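Local coordinates for histidine-containing phosphotransfer protein (Zea mays, PDB 1WN0) that probably relays phosphoryl groups from cytokinin sensor histidine kinases to response regulators in the plant His-to-Asp phosphorelay, through an active histidine on a four-helix bundle, at residues 21-26 and 125-130; 55-60 and 79-84; 74-79 and 100-105; 92-97 and 118-123. One frame throughout, in Å; residues are numbered along the deposited sequence.

Contact 1: 21-26 and 125-130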
loop_
_atom_site.group_PDB
_atom_site.type_symbol
_atom_site.label_atom_id
_atom_site.label_comp_id
_atom_site.label_asym_id
_atom_site.label_seq_id
_atom_site.Cartn_x
_atom_site.Cartn_y
_atom_site.Cartn_z
ATOM N N GLY A 21 -8.957 -4.657 -9.408
ATOM C CA GLY A 21 -8.259 -5.313 -8.296
ATOM C C GLY A 21 -7.264 -4.476 -7.479
ATOM O O GLY A 21 -6.526 -5.032 -6.727
ATOM N N LEU A 22 -7.262 -3.150 -7.563
ATOM C CA LEU A 22 -6.394 -2.358 -6.644
ATOM C C LEU A 22 -6.783 -2.530 -5.174
ATOM O O LEU A 22 -5.907 -2.525 -4.269
ATOM C CB LEU A 22 -6.405 -0.900 -6.966
ATOM C CG LEU A 22 -6.043 -0.547 -8.428
ATOM C CD1 LEU A 22 -5.844 0.881 -8.574
ATOM C CD2 LEU A 22 -4.898 -1.316 -9.053
ATOM N N VAL A 23 -8.081 -2.735 -4.958
ATOM C CA VAL A 23 -8.594 -2.977 -3.647
ATOM C C VAL A 23 -9.445 -4.207 -3.714
ATOM O O VAL A 23 -10.096 -4.423 -4.708
ATOM C CB VAL A 23 -9.352 -1.735 -3.031
ATOM C CG1 VAL A 23 -8.394 -0.540 -2.807
ATOM C CG2 VAL A 23 -10.609 -1.321 -3.847
ATOM N N ASP A 24 -9.431 -5.018 -2.659
ATOM C CA ASP A 24 -10.277 -6.238 -2.541
ATOM C C ASP A 24 -11.585 -5.983 -1.634
ATOM O O ASP A 24 -11.878 -4.860 -1.257
ATOM C CB ASP A 24 -9.403 -7.397 -2.046
ATOM C CG ASP A 24 -8.964 -7.239 -0.574
ATOM O OD1 ASP A 24 -7.932 -7.840 -0.173
ATOM O OD2 ASP A 24 -9.514 -6.493 0.251
ATOM N N GLU A 25 -12.312 -7.035 -1.278
ATOM C CA GLU A 25 -13.429 -7.006 -0.300
ATOM C C GLU A 25 -13.175 -6.400 1.101
ATOM O O GLU A 25 -14.063 -5.830 1.698
ATOM C CB GLU A 25 -14.008 -8.454 -0.105
ATOM C CG GLU A 25 -12.942 -9.498 0.318
ATOM C CD GLU A 25 -13.365 -10.493 1.455
ATOM O OE1 GLU A 25 -12.434 -11.317 1.897
ATOM O OE2 GLU A 25 -14.606 -10.440 1.896
ATOM N N GLN A 26 -12.016 -6.515 1.690
ATOM C CA GLN A 26 -11.906 -5.754 2.913
ATOM C C GLN A 26 -12.185 -4.273 2.631
ATOM O O GLN A 26 -12.950 -3.679 3.387
ATOM C CB GLN A 26 -10.595 -5.872 3.709
ATOM C CG GLN A 26 -10.273 -4.517 4.498
ATOM C CD GLN A 26 -10.639 -4.458 5.999
ATOM O OE1 GLN A 26 -11.690 -3.770 6.471
ATOM N NE2 GLN A 26 -9.662 -5.043 6.805
ATOM N N TYR A 125 1.796 4.157 -6.076
ATOM C CA TYR A 125 1.475 5.443 -6.691
ATOM C C TYR A 125 0.116 5.341 -7.378
ATOM O O TYR A 125 -0.701 6.217 -7.209
ATOM C CB TYR A 125 2.560 5.887 -7.653
ATOM C CG TYR A 125 3.873 6.294 -6.987
ATOM C CD1 TYR A 125 3.970 6.559 -5.615
ATOM C CD2 TYR A 125 5.016 6.481 -7.747
ATOM C CE1 TYR A 125 5.220 6.968 -5.026
ATOM C CE2 TYR A 125 6.253 6.902 -7.136
ATOM C CZ TYR A 125 6.286 7.159 -5.789
ATOM O OH TYR A 125 7.449 7.527 -5.210
ATOM N N ASP A 126 -0.177 4.249 -8.058
ATOM C CA ASP A 126 -1.487 4.076 -8.745
ATOM C C ASP A 126 -2.653 4.071 -7.729
ATOM O O ASP A 126 -3.675 4.773 -7.905
ATOM C CB ASP A 126 -1.368 2.777 -9.558
ATOM C CG ASP A 126 -2.613 2.423 -10.355
ATOM O OD1 ASP A 126 -3.585 3.209 -10.513
ATOM O OD2 ASP A 126 -2.717 1.323 -10.889
ATOM N N LEU A 127 -2.528 3.322 -6.618
ATOM C CA LEU A 127 -3.614 3.247 -5.682
ATOM C C LEU A 127 -3.721 4.527 -4.924
ATOM O O LEU A 127 -4.803 5.087 -4.738
ATOM C CB LEU A 127 -3.415 2.087 -4.732
ATOM C CG LEU A 127 -4.612 1.525 -3.936
ATOM C CD1 LEU A 127 -4.218 1.064 -2.595
ATOM C CD2 LEU A 127 -5.736 2.339 -3.848
ATOM N N ARG A 128 -2.598 5.063 -4.486
ATOM C CA ARG A 128 -2.681 6.360 -3.889
ATOM C C ARG A 128 -3.518 7.414 -4.683
ATOM O O ARG A 128 -4.355 8.122 -4.066
ATOM C CB ARG A 128 -1.334 6.967 -3.696
ATOM C CG ARG A 128 -1.432 8.288 -2.930
ATOM C CD ARG A 128 -0.052 8.752 -2.451
ATOM N NE ARG A 128 0.720 9.124 -3.610
ATOM C CZ ARG A 128 2.008 9.474 -3.641
ATOM N NH1 ARG A 128 2.785 9.541 -2.518
ATOM N NH2 ARG A 128 2.495 9.805 -4.849
ATOM N N ASN A 129 -3.226 7.540 -6.009
ATOM C CA ASN A 129 -3.892 8.514 -6.848
ATOM C C ASN A 129 -5.368 8.300 -6.885
ATOM O O ASN A 129 -6.086 9.264 -6.867
ATOM C CB ASN A 129 -3.344 8.617 -8.313
ATOM C CG ASN A 129 -1.865 9.200 -8.339
ATOM O OD1 ASN A 129 -1.455 9.971 -7.401
ATOM N ND2 ASN A 129 -1.074 8.830 -9.402
ATOM N N LYS A 130 -5.798 7.053 -6.960
ATOM C CA LYS A 130 -7.163 6.741 -6.880
ATOM C C LYS A 130 -7.756 7.180 -5.550
ATOM O O LYS A 130 -8.837 7.771 -5.497
ATOM C CB LYS A 130 -7.365 5.244 -7.061
ATOM C CG LYS A 130 -6.849 4.714 -8.389
ATOM C CD LYS A 130 -7.804 4.910 -9.503
ATOM C CE LYS A 130 -7.217 4.409 -10.757
ATOM N NZ LYS A 130 -5.803 4.672 -10.741
#
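Leu22 and Val23 lie against one flank of helix 110-138, the long helix of the HPt four-helix bundle, and join to it the connection between helices 10-19 and 25-34. The apolar packing runs through Leu127. Its CG comes 4.3 Å from Leu22 CB, and one of its methyls, CD2, lies 4.1 Å from Val23 CG1, the Val23 and Leu127 side chains crossing at about a right angle. Phe50 of helix 42-64 also touches Leu127, while Met17 and Phe18 of helix 10-19 pack on Val23.

Leu22 also reaches past Leu127 to a more polar neighbourhood. Its CG stands opposite the carbonyl carbon (chi1 -54°), which carries CD1 to 3.8 Å from Asp126 OD1 and 4.0 Å from Lys130 CG. CD1 thus rests on both the carboxylate and the aliphatic start of the lysine, while CD2 meets the carboxylate, pure van der Waals contact beside a charged pair.

In the backbone, Gly21 ends the preceding helix in a Schellman motif with positive phi, and Asp24 serves as N-cap of the next, its OD2 accepting a weak bond from Gln26 N. Leu22 and Val23 sit in the short connection between a closed helix end and a capped helix start. One turn on from Asp126, Lys130 bends at chi2 and chi4, and its NZ forms a salt bridge with Asp126 OD1 at 2.7 Å, nearly in line with the C-O bond.

Contact 2: 55-60 and 79-84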
loop_
_atom_site.group_PDB
_atom_site.type_symbol
_atom_site.label_atom_id
_atom_site.label_comp_id
_atom_site.label_asym_id
_atom_site.label_seq_id
_atom_site.Cartn_x
_atom_site.Cartn_y
_atom_site.Cartn_z
ATOM N N ASP A 55 4.298 5.649 1.868
ATOM C CA ASP A 55 5.193 6.593 1.275
ATOM C C ASP A 55 6.494 6.689 2.063
ATOM O O ASP A 55 7.573 6.597 1.473
ATOM C CB ASP A 55 4.545 7.962 1.060
ATOM C CG ASP A 55 5.392 8.872 0.210
ATOM O OD1 ASP A 55 5.510 8.740 -1.065
ATOM O OD2 ASP A 55 6.082 9.680 0.846
ATOM N N ARG A 56 6.411 6.713 3.375
ATOM C CA ARG A 56 7.624 6.888 4.188
ATOM C C ARG A 56 8.371 5.502 4.139
ATOM O O ARG A 56 9.590 5.395 3.910
ATOM C CB ARG A 56 7.180 7.309 5.595
ATOM C CG ARG A 56 8.302 7.327 6.649
ATOM C CD ARG A 56 7.808 7.361 8.197
ATOM N NE ARG A 56 6.514 6.670 8.473
ATOM C CZ ARG A 56 6.378 5.408 8.913
ATOM N NH1 ARG A 56 7.471 4.600 9.154
ATOM N NH2 ARG A 56 5.143 4.925 9.080
ATOM N N ILE A 57 7.621 4.386 4.232
ATOM C CA ILE A 57 8.349 3.076 4.227
ATOM C C ILE A 57 9.117 2.761 2.907
ATOM O O ILE A 57 10.233 2.346 2.916
ATOM C CB ILE A 57 7.394 1.966 4.564
ATOM C CG1 ILE A 57 6.990 2.130 6.062
ATOM C CG2 ILE A 57 8.083 0.647 4.259
ATOM C CD1 ILE A 57 5.766 1.438 6.332
ATOM N N ILE A 58 8.504 3.088 1.819
ATOM C CA ILE A 58 9.112 3.004 0.450
ATOM C C ILE A 58 10.367 3.842 0.276
ATOM O O ILE A 58 11.418 3.287 -0.203
ATOM C CB ILE A 58 8.019 3.274 -0.613
ATOM C CG1 ILE A 58 7.051 2.077 -0.632
ATOM C CG2 ILE A 58 8.653 3.487 -1.914
ATOM C CD1 ILE A 58 5.766 2.242 -1.537
ATOM N N SER A 59 10.342 5.107 0.760
ATOM C CA SER A 59 11.590 5.886 0.850
ATOM C C SER A 59 12.611 5.343 1.721
ATOM O O SER A 59 13.794 5.344 1.307
ATOM C CB SER A 59 11.413 7.417 1.241
ATOM O OG SER A 59 10.191 7.701 0.578
ATOM N N GLU A 60 12.245 4.920 2.932
ATOM C CA GLU A 60 13.262 4.231 3.706
ATOM C C GLU A 60 13.809 2.941 3.005
ATOM O O GLU A 60 15.021 2.687 3.007
ATOM C CB GLU A 60 12.700 3.896 5.097
ATOM C CG GLU A 60 12.201 5.151 5.819
ATOM C CD GLU A 60 11.367 4.908 7.131
ATOM O OE1 GLU A 60 10.683 3.822 7.226
ATOM O OE2 GLU A 60 11.387 5.830 8.047
ATOM N N VAL A 79 9.359 -3.959 5.120
ATOM C CA VAL A 79 8.328 -4.574 4.284
ATOM C C VAL A 79 7.217 -5.110 5.077
ATOM O O VAL A 79 6.041 -5.017 4.641
ATOM C CB VAL A 79 8.911 -5.711 3.329
ATOM C CG1 VAL A 79 7.891 -6.502 2.536
ATOM C CG2 VAL A 79 9.841 -5.110 2.320
ATOM N N HIS A 80 7.531 -5.798 6.150
ATOM C CA HIS A 80 6.492 -6.311 7.042
ATOM C C HIS A 80 5.483 -5.218 7.531
ATOM O O HIS A 80 4.265 -5.404 7.415
ATOM C CB HIS A 80 7.122 -7.120 8.275
ATOM C CG HIS A 80 6.094 -7.704 9.200
ATOM N ND1 HIS A 80 5.300 -8.789 8.841
ATOM C CD2 HIS A 80 5.699 -7.340 10.466
ATOM C CE1 HIS A 80 4.439 -9.038 9.826
ATOM N NE2 HIS A 80 4.667 -8.183 10.823
ATOM N N GLN A 81 5.993 -4.025 7.883
ATOM C CA GLN A 81 5.156 -2.864 8.109
ATOM C C GLN A 81 4.382 -2.441 6.899
ATOM O O GLN A 81 3.233 -1.989 7.048
ATOM C CB GLN A 81 5.936 -1.654 8.596
ATOM C CG GLN A 81 6.918 -1.903 9.830
ATOM C CD GLN A 81 7.815 -0.623 10.155
ATOM O OE1 GLN A 81 7.456 0.513 9.794
ATOM N NE2 GLN A 81 8.986 -0.836 10.832
ATOM N N LEU A 82 4.992 -2.484 5.706
ATOM C CA LEU A 82 4.249 -2.060 4.528
ATOM C C LEU A 82 3.118 -3.028 4.250
ATOM O O LEU A 82 2.003 -2.608 3.777
ATOM C CB LEU A 82 5.175 -1.917 3.305
ATOM C CG LEU A 82 4.599 -1.622 1.957
ATOM C CD1 LEU A 82 3.758 -0.388 2.069
ATOM C CD2 LEU A 82 5.612 -1.390 1.003
ATOM N N LYS A 83 3.399 -4.319 4.491
ATOM C CA LYS A 83 2.375 -5.369 4.355
ATOM C C LYS A 83 1.168 -5.110 5.258
ATOM O O LYS A 83 -0.025 -5.087 4.735
ATOM C CB LYS A 83 2.976 -6.685 4.667
ATOM C CG LYS A 83 2.101 -7.884 4.542
ATOM C CD LYS A 83 2.570 -9.145 5.288
ATOM C CE LYS A 83 1.233 -9.972 5.641
ATOM N NZ LYS A 83 1.382 -11.449 6.035
ATOM N N GLY A 84 1.414 -4.872 6.550
ATOM C CA GLY A 84 0.287 -4.549 7.508
ATOM C C GLY A 84 -0.459 -3.281 7.091
ATOM O O GLY A 84 -1.720 -3.175 7.095
#
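Two antiparallel helices of the HPt four-helix bundle, 42-64 and 72-88, pack here through Ile57, Ile58, Gln81 and Leu82, the second helix carrying His80, the predicted phosphorylation site. The short segments run at 158° to each other with their axes 9.7 Å apart. Ile57 does most of the work, and its two branches go to different partners. A chi1 of -69° swings CG1 beside the backbone N and sends CD1 to 3.8 Å from Gln81 CB, while CG2 lies 4.0 Å from Leu82 CB. Leu82 extends CD2 to 4.1 Å from Ile58 CG1, so its side chain is gripped at both its root and one of its methyls. An alanine in place of Ile57 would lose both branches and would probably leave a gap beside Leu82 CB and Gln81 CB, with the glutamine chain freer to move.

On the solvent side, Gln81 runs out extended beyond CG and its OE1 comes 4.0 Å from Ile57 CD1. The same oxygen lies near the edge of the Arg56 guanidinium, but at 4.1 Å from NH1 this is mere proximity; the guanidinium and Gln81 amide planes are 31° apart, and NH2 of Arg56 makes its salt bridge with Asp53. His80 takes no part in the packing, its ring projecting from another side of the helix.

Among the neighbouring helices, 110-138 covers Ile58 through Arg121 and Phe124, and Cys98 of helix 92-99 touches Leu82, so the pair is closed in on its buried side by the bundle.

Contact 3: 74-79 and 100-105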
loop_
_atom_site.group_PDB
_atom_site.type_symbol
_atom_site.label_atom_id
_atom_site.label_comp_id
_atom_site.label_asym_id
_atom_site.label_seq_id
_atom_site.Cartn_x
_atom_site.Cartn_y
_atom_site.Cartn_z
ATOM N N LYS A 74 16.437 -5.451 8.442
ATOM C CA LYS A 74 15.710 -4.199 8.384
ATOM C C LYS A 74 14.837 -4.006 7.168
ATOM O O LYS A 74 13.715 -3.484 7.347
ATOM C CB LYS A 74 16.652 -3.014 8.498
ATOM C CG LYS A 74 15.947 -1.725 8.839
ATOM C CD LYS A 74 16.899 -0.524 9.120
ATOM C CE LYS A 74 17.657 -0.686 10.491
ATOM N NZ LYS A 74 18.251 0.649 10.922
ATOM N N VAL A 75 15.314 -4.384 5.950
ATOM C CA VAL A 75 14.374 -4.246 4.770
ATOM C C VAL A 75 13.149 -5.079 5.068
ATOM O O VAL A 75 12.001 -4.699 4.849
ATOM C CB VAL A 75 15.094 -4.823 3.503
ATOM C CG1 VAL A 75 14.204 -5.099 2.299
ATOM C CG2 VAL A 75 16.313 -3.955 3.208
ATOM N N ASP A 76 13.401 -6.290 5.494
ATOM C CA ASP A 76 12.337 -7.250 5.846
ATOM C C ASP A 76 11.370 -6.690 6.935
ATOM O O ASP A 76 10.143 -6.636 6.838
ATOM C CB ASP A 76 12.909 -8.561 6.373
ATOM C CG ASP A 76 11.936 -9.702 6.158
ATOM O OD1 ASP A 76 11.701 -10.015 4.967
ATOM O OD2 ASP A 76 11.206 -10.166 7.023
ATOM N N ALA A 77 11.924 -6.221 8.004
ATOM C CA ALA A 77 10.988 -5.557 8.982
ATOM C C ALA A 77 10.193 -4.345 8.328
ATOM O O ALA A 77 8.937 -4.180 8.596
ATOM C CB ALA A 77 11.788 -5.149 10.327
ATOM N N TYR A 78 10.848 -3.508 7.448
ATOM C CA TYR A 78 10.107 -2.385 6.783
ATOM C C TYR A 78 9.042 -2.915 5.877
ATOM O O TYR A 78 7.886 -2.492 5.918
ATOM C CB TYR A 78 10.999 -1.324 6.082
ATOM C CG TYR A 78 11.596 -0.287 6.981
ATOM C CD1 TYR A 78 10.794 0.585 7.662
ATOM C CD2 TYR A 78 12.967 -0.146 7.110
ATOM C CE1 TYR A 78 11.337 1.559 8.523
ATOM C CE2 TYR A 78 13.513 0.758 7.971
ATOM C CZ TYR A 78 12.701 1.594 8.689
ATOM O OH TYR A 78 13.172 2.489 9.564
ATOM N N VAL A 79 9.359 -3.959 5.120
ATOM C CA VAL A 79 8.328 -4.574 4.284
ATOM C C VAL A 79 7.217 -5.110 5.077
ATOM O O VAL A 79 6.041 -5.017 4.641
ATOM C CB VAL A 79 8.911 -5.711 3.329
ATOM C CG1 VAL A 79 7.891 -6.502 2.536
ATOM C CG2 VAL A 79 9.841 -5.110 2.320
ATOM N N GLN A 100 6.578 -11.155 -1.487
ATOM C CA GLN A 100 7.677 -11.764 -2.281
ATOM C C GLN A 100 9.029 -11.361 -1.833
ATOM O O GLN A 100 10.034 -11.815 -2.404
ATOM C CB GLN A 100 7.516 -11.398 -3.764
ATOM C CG GLN A 100 5.993 -11.448 -4.160
ATOM C CD GLN A 100 5.252 -12.748 -3.721
ATOM O OE1 GLN A 100 5.824 -13.784 -3.888
ATOM N NE2 GLN A 100 3.934 -12.685 -3.235
ATOM N N PHE A 101 9.102 -10.457 -0.841
ATOM C CA PHE A 101 10.425 -9.978 -0.310
ATOM C C PHE A 101 11.074 -11.027 0.566
ATOM O O PHE A 101 12.284 -10.985 0.870
ATOM C CB PHE A 101 10.221 -8.688 0.513
ATOM C CG PHE A 101 10.309 -7.406 -0.300
ATOM C CD1 PHE A 101 9.217 -6.917 -0.930
ATOM C CD2 PHE A 101 11.509 -6.712 -0.443
ATOM C CE1 PHE A 101 9.279 -5.706 -1.621
ATOM C CE2 PHE A 101 11.572 -5.598 -1.117
ATOM C CZ PHE A 101 10.438 -5.070 -1.711
ATOM N N ARG A 102 10.270 -11.962 1.030
ATOM C CA ARG A 102 10.821 -12.903 1.990
ATOM C C ARG A 102 11.870 -13.756 1.387
ATOM O O ARG A 102 12.982 -13.878 1.917
ATOM C CB ARG A 102 9.752 -13.821 2.612
ATOM C CG ARG A 102 8.814 -12.951 3.575
ATOM C CD ARG A 102 9.016 -11.303 3.624
ATOM N NE ARG A 102 7.695 -10.635 3.623
ATOM C CZ ARG A 102 7.237 -9.834 4.594
ATOM N NH1 ARG A 102 8.031 -9.489 5.637
ATOM N NH2 ARG A 102 5.981 -9.378 4.499
ATOM N N GLN A 103 11.567 -14.337 0.269
ATOM C CA GLN A 103 12.595 -15.159 -0.264
ATOM C C GLN A 103 13.780 -14.201 -0.636
ATOM O O GLN A 103 14.872 -14.561 -0.523
ATOM C CB GLN A 103 12.043 -16.086 -1.384
ATOM C CG GLN A 103 13.132 -17.004 -2.033
ATOM C CD GLN A 103 13.685 -18.000 -1.035
ATOM O OE1 GLN A 103 13.016 -18.237 -0.009
ATOM N NE2 GLN A 103 14.946 -18.517 -1.265
ATOM N N LEU A 104 13.479 -12.976 -1.096
ATOM C CA LEU A 104 14.493 -12.094 -1.562
ATOM C C LEU A 104 15.480 -11.695 -0.477
ATOM O O LEU A 104 16.684 -11.630 -0.712
ATOM C CB LEU A 104 13.874 -10.855 -2.163
ATOM C CG LEU A 104 12.977 -11.168 -3.441
ATOM C CD1 LEU A 104 12.341 -9.878 -3.739
ATOM C CD2 LEU A 104 13.667 -11.594 -4.634
ATOM N N CYS A 105 14.934 -11.400 0.685
ATOM C CA CYS A 105 15.723 -11.089 1.840
ATOM C C CYS A 105 16.414 -12.314 2.371
ATOM O O CYS A 105 17.604 -12.236 2.742
ATOM C CB CYS A 105 14.849 -10.575 2.928
ATOM S SG CYS A 105 14.379 -8.884 2.629
#
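A single torsion at Val79 sets up the contact: with chi1 174°, CG1 is anti to the backbone N and CG2 anti to the carbonyl carbon, so that both methyls are presented to helix 101-106. CG2 sits over the centre of the Phe101 ring, 3.6 Å from its centroid and 13° off the normal, a CH-pi contact. CG1 covers one face of the Arg102 guanidinium, 4.0 Å from CZ, and also leans on the phenylalanine at CB and CD1. One valine thus serves an aromatic and a cationic plane.

Further back along the helix, Val75 CG1 packs 3.8 Å from Cys105 SG and more loosely against Phe101 CD2. Together these form the apolar seam between two nearly antiparallel helices of the HPt bundle, their axes 9.9 Å apart. Cys113 and Ala116 of helix 110-138 also pack on Phe101. A serine in place of Phe101 would remove the ring under Val79 CG2 and would probably open a gap between Val75, Val79 and the long helix.

The polar side belongs to Asp76 and Arg102. The arginine chain bends at chi2 and chi3, bringing CD to 3.3 Å from Asp76 OD1 and NH1 into a salt bridge, 3.5 Å from Asp76 OD2. That OD2 lies at the edge of the guanidinium, in its plane, although the carboxylate plane is turned 67° from it. Asp76 OD1 also lies 3.7 Å from Cys105 SG.

Contact 4: 92-97 and 118-123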
loop_
_atom_site.group_PDB
_atom_site.type_symbol
_atom_site.label_atom_id
_atom_site.label_comp_id
_atom_site.label_asym_id
_atom_site.label_seq_id
_atom_site.Cartn_x
_atom_site.Cartn_y
_atom_site.Cartn_z
ATOM N N GLN A 92 -4.505 -5.038 -2.045
ATOM C CA GLN A 92 -4.121 -6.390 -2.202
ATOM C C GLN A 92 -2.906 -6.554 -3.139
ATOM O O GLN A 92 -2.154 -7.456 -2.978
ATOM C CB GLN A 92 -5.288 -7.229 -2.813
ATOM C CG GLN A 92 -5.089 -8.744 -2.688
ATOM C CD GLN A 92 -4.429 -9.456 -3.985
ATOM O OE1 GLN A 92 -3.798 -10.579 -3.882
ATOM N NE2 GLN A 92 -4.627 -8.854 -5.159
ATOM N N LYS A 93 -2.756 -5.751 -4.148
ATOM C CA LYS A 93 -1.646 -5.987 -5.079
ATOM C C LYS A 93 -0.351 -5.557 -4.361
ATOM O O LYS A 93 0.646 -6.248 -4.353
ATOM C CB LYS A 93 -1.898 -5.261 -6.398
ATOM C CG LYS A 93 -3.039 -5.863 -7.262
ATOM C CD LYS A 93 -3.262 -5.060 -8.618
ATOM C CE LYS A 93 -4.337 -5.749 -9.594
ATOM N NZ LYS A 93 -4.235 -7.273 -9.867
ATOM N N VAL A 94 -0.393 -4.447 -3.654
ATOM C CA VAL A 94 0.785 -4.065 -2.768
ATOM C C VAL A 94 1.120 -5.111 -1.753
ATOM O O VAL A 94 2.314 -5.534 -1.645
ATOM C CB VAL A 94 0.468 -2.694 -2.032
ATOM C CG1 VAL A 94 1.591 -2.212 -1.203
ATOM C CG2 VAL A 94 0.116 -1.605 -3.092
ATOM N N LYS A 95 0.090 -5.591 -1.007
ATOM C CA LYS A 95 0.309 -6.628 0.045
ATOM C C LYS A 95 0.952 -7.838 -0.590
ATOM O O LYS A 95 2.000 -8.327 -0.111
ATOM C CB LYS A 95 -1.035 -7.054 0.711
ATOM C CG LYS A 95 -1.052 -8.091 1.828
ATOM C CD LYS A 95 -2.559 -8.478 2.054
ATOM C CE LYS A 95 -2.971 -9.494 3.205
ATOM N NZ LYS A 95 -4.559 -9.426 3.906
ATOM N N PHE A 96 0.410 -8.271 -1.742
ATOM C CA PHE A 96 1.001 -9.418 -2.398
ATOM C C PHE A 96 2.423 -9.198 -2.762
ATOM O O PHE A 96 3.259 -10.068 -2.555
ATOM C CB PHE A 96 0.223 -9.815 -3.628
ATOM C CG PHE A 96 0.814 -10.996 -4.318
ATOM C CD1 PHE A 96 1.710 -10.821 -5.370
ATOM C CD2 PHE A 96 0.476 -12.259 -3.896
ATOM C CE1 PHE A 96 2.373 -11.977 -5.939
ATOM C CE2 PHE A 96 1.074 -13.344 -4.440
ATOM C CZ PHE A 96 2.041 -13.201 -5.520
ATOM N N THR A 97 2.756 -8.035 -3.323
ATOM C CA THR A 97 4.211 -7.696 -3.498
ATOM C C THR A 97 5.108 -7.811 -2.301
ATOM O O THR A 97 6.244 -8.302 -2.393
ATOM C CB THR A 97 4.382 -6.334 -4.241
ATOM O OG1 THR A 97 3.642 -6.426 -5.461
ATOM C CG2 THR A 97 5.790 -6.165 -4.809
ATOM N N ALA A 118 10.498 -1.457 -6.889
ATOM C CA ALA A 118 9.883 -0.658 -7.972
ATOM C C ALA A 118 8.495 -1.152 -8.302
ATOM O O ALA A 118 7.645 -0.378 -8.739
ATOM C CB ALA A 118 10.754 -0.732 -9.280
ATOM N N VAL A 119 8.262 -2.487 -8.234
ATOM C CA VAL A 119 6.895 -2.920 -8.527
ATOM C C VAL A 119 5.979 -2.315 -7.474
ATOM O O VAL A 119 4.902 -1.886 -7.743
ATOM C CB VAL A 119 6.725 -4.451 -8.411
ATOM C CG1 VAL A 119 5.182 -4.859 -8.454
ATOM C CG2 VAL A 119 7.451 -5.153 -9.519
ATOM N N VAL A 120 6.401 -2.413 -6.224
ATOM C CA VAL A 120 5.547 -1.900 -5.104
ATOM C C VAL A 120 5.297 -0.395 -5.136
ATOM O O VAL A 120 4.106 0.118 -4.948
ATOM C CB VAL A 120 5.986 -2.482 -3.755
ATOM C CG1 VAL A 120 6.864 -1.561 -3.000
ATOM C CG2 VAL A 120 4.781 -2.843 -2.977
ATOM N N ARG A 121 6.348 0.316 -5.506
ATOM C CA ARG A 121 6.240 1.785 -5.802
ATOM C C ARG A 121 5.235 2.108 -6.886
ATOM O O ARG A 121 4.357 2.950 -6.652
ATOM C CB ARG A 121 7.544 2.392 -6.250
ATOM C CG ARG A 121 7.603 3.905 -6.275
ATOM C CD ARG A 121 8.977 4.484 -6.755
ATOM N NE ARG A 121 9.996 4.362 -5.715
ATOM C CZ ARG A 121 10.985 3.454 -5.692
ATOM N NH1 ARG A 121 11.129 2.526 -6.638
ATOM N NH2 ARG A 121 11.859 3.455 -4.695
ATOM N N ASN A 122 5.267 1.401 -8.007
ATOM C CA ASN A 122 4.266 1.648 -9.039
ATOM C C ASN A 122 2.877 1.368 -8.622
ATOM O O ASN A 122 2.009 2.211 -8.866
ATOM C CB ASN A 122 4.560 0.873 -10.328
ATOM C CG ASN A 122 5.811 1.442 -11.034
ATOM O OD1 ASN A 122 6.039 2.632 -10.995
ATOM N ND2 ASN A 122 6.642 0.584 -11.604
ATOM N N GLU A 123 2.654 0.217 -7.935
ATOM C CA GLU A 123 1.299 -0.207 -7.515
ATOM C C GLU A 123 0.794 0.748 -6.394
ATOM O O GLU A 123 -0.439 1.114 -6.272
ATOM C CB GLU A 123 1.376 -1.608 -6.964
ATOM C CG GLU A 123 1.513 -2.682 -8.043
ATOM C CD GLU A 123 1.853 -4.088 -7.542
ATOM O OE1 GLU A 123 1.666 -5.043 -8.286
ATOM O OE2 GLU A 123 2.251 -4.260 -6.434
#
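Thr97 overlaps Val120 with its carbon atoms and turns its hydroxyl to Glu123. CB lies 3.7 Å from Val120 CG2, and CG2 fits between Val120 and Val119, 3.9 Å from Val119 CG1. A chi1 of -54° sets OG1 beside the backbone N, where the hydroxyl faces the carboxylate and donates to Glu123 OE2 at 2.8 Å. It arrives on the syn side of that oxygen, 18° out of the carboxylate plane.

Glu123 reaches this place with its chain extended beyond CG, lying across the first turn of helix 92-99. Its CB brushes Val94 CG2 at 4.1 Å as the two side chains slide past each other in opposite directions. OE2 also comes 3.3 Å from Lys93 O, two acceptors with no bond between them; Lys93 O takes the backbone N-H of Thr97, and the hydroxyl of the same residue serves OE2. Lys93 NZ stays 6.5 Å from Glu123 OE1, close enough perhaps to steady the negative charge without bonding to it.

Deeper in, Val94 CG1 meets Val120 CG2 at 3.7 Å, the side chains crossing at about a right angle. This same CG2 methyl therefore touches both Val94 and Thr97, one turn apart. Ser86 of helix 72-88 also touches Val94.

Running at 168° to each other with axes 9.3 Å apart, the two segments form an antiparallel helix pair of the four-helix bundle on which HPt domains are built.

Overall arrangement
The four contacts follow the HPt bundle along its length. Contacts 2 and 3 share Val79 on helix 72-88, and their centres lie about 10 Å apart; His80, the predicted phosphorylation site, follows Val79 directly, and its CB is 3.7 Å from Arg102 NH1 of contact 3. Contact 4 touches contact 2 where Val120 CG1 meets Leu82 CD2 at 4.2 Å, linking the two helix pairs through the core. Contacts 1 and 4 both use helix 110-138, with centres about 10 Å apart and Lys93 packed on Leu22. Contact 1 reaches contact 2 by the Arg128-Asp55 salt bridge, but lies about 22 Å from contact 3, centre to centre.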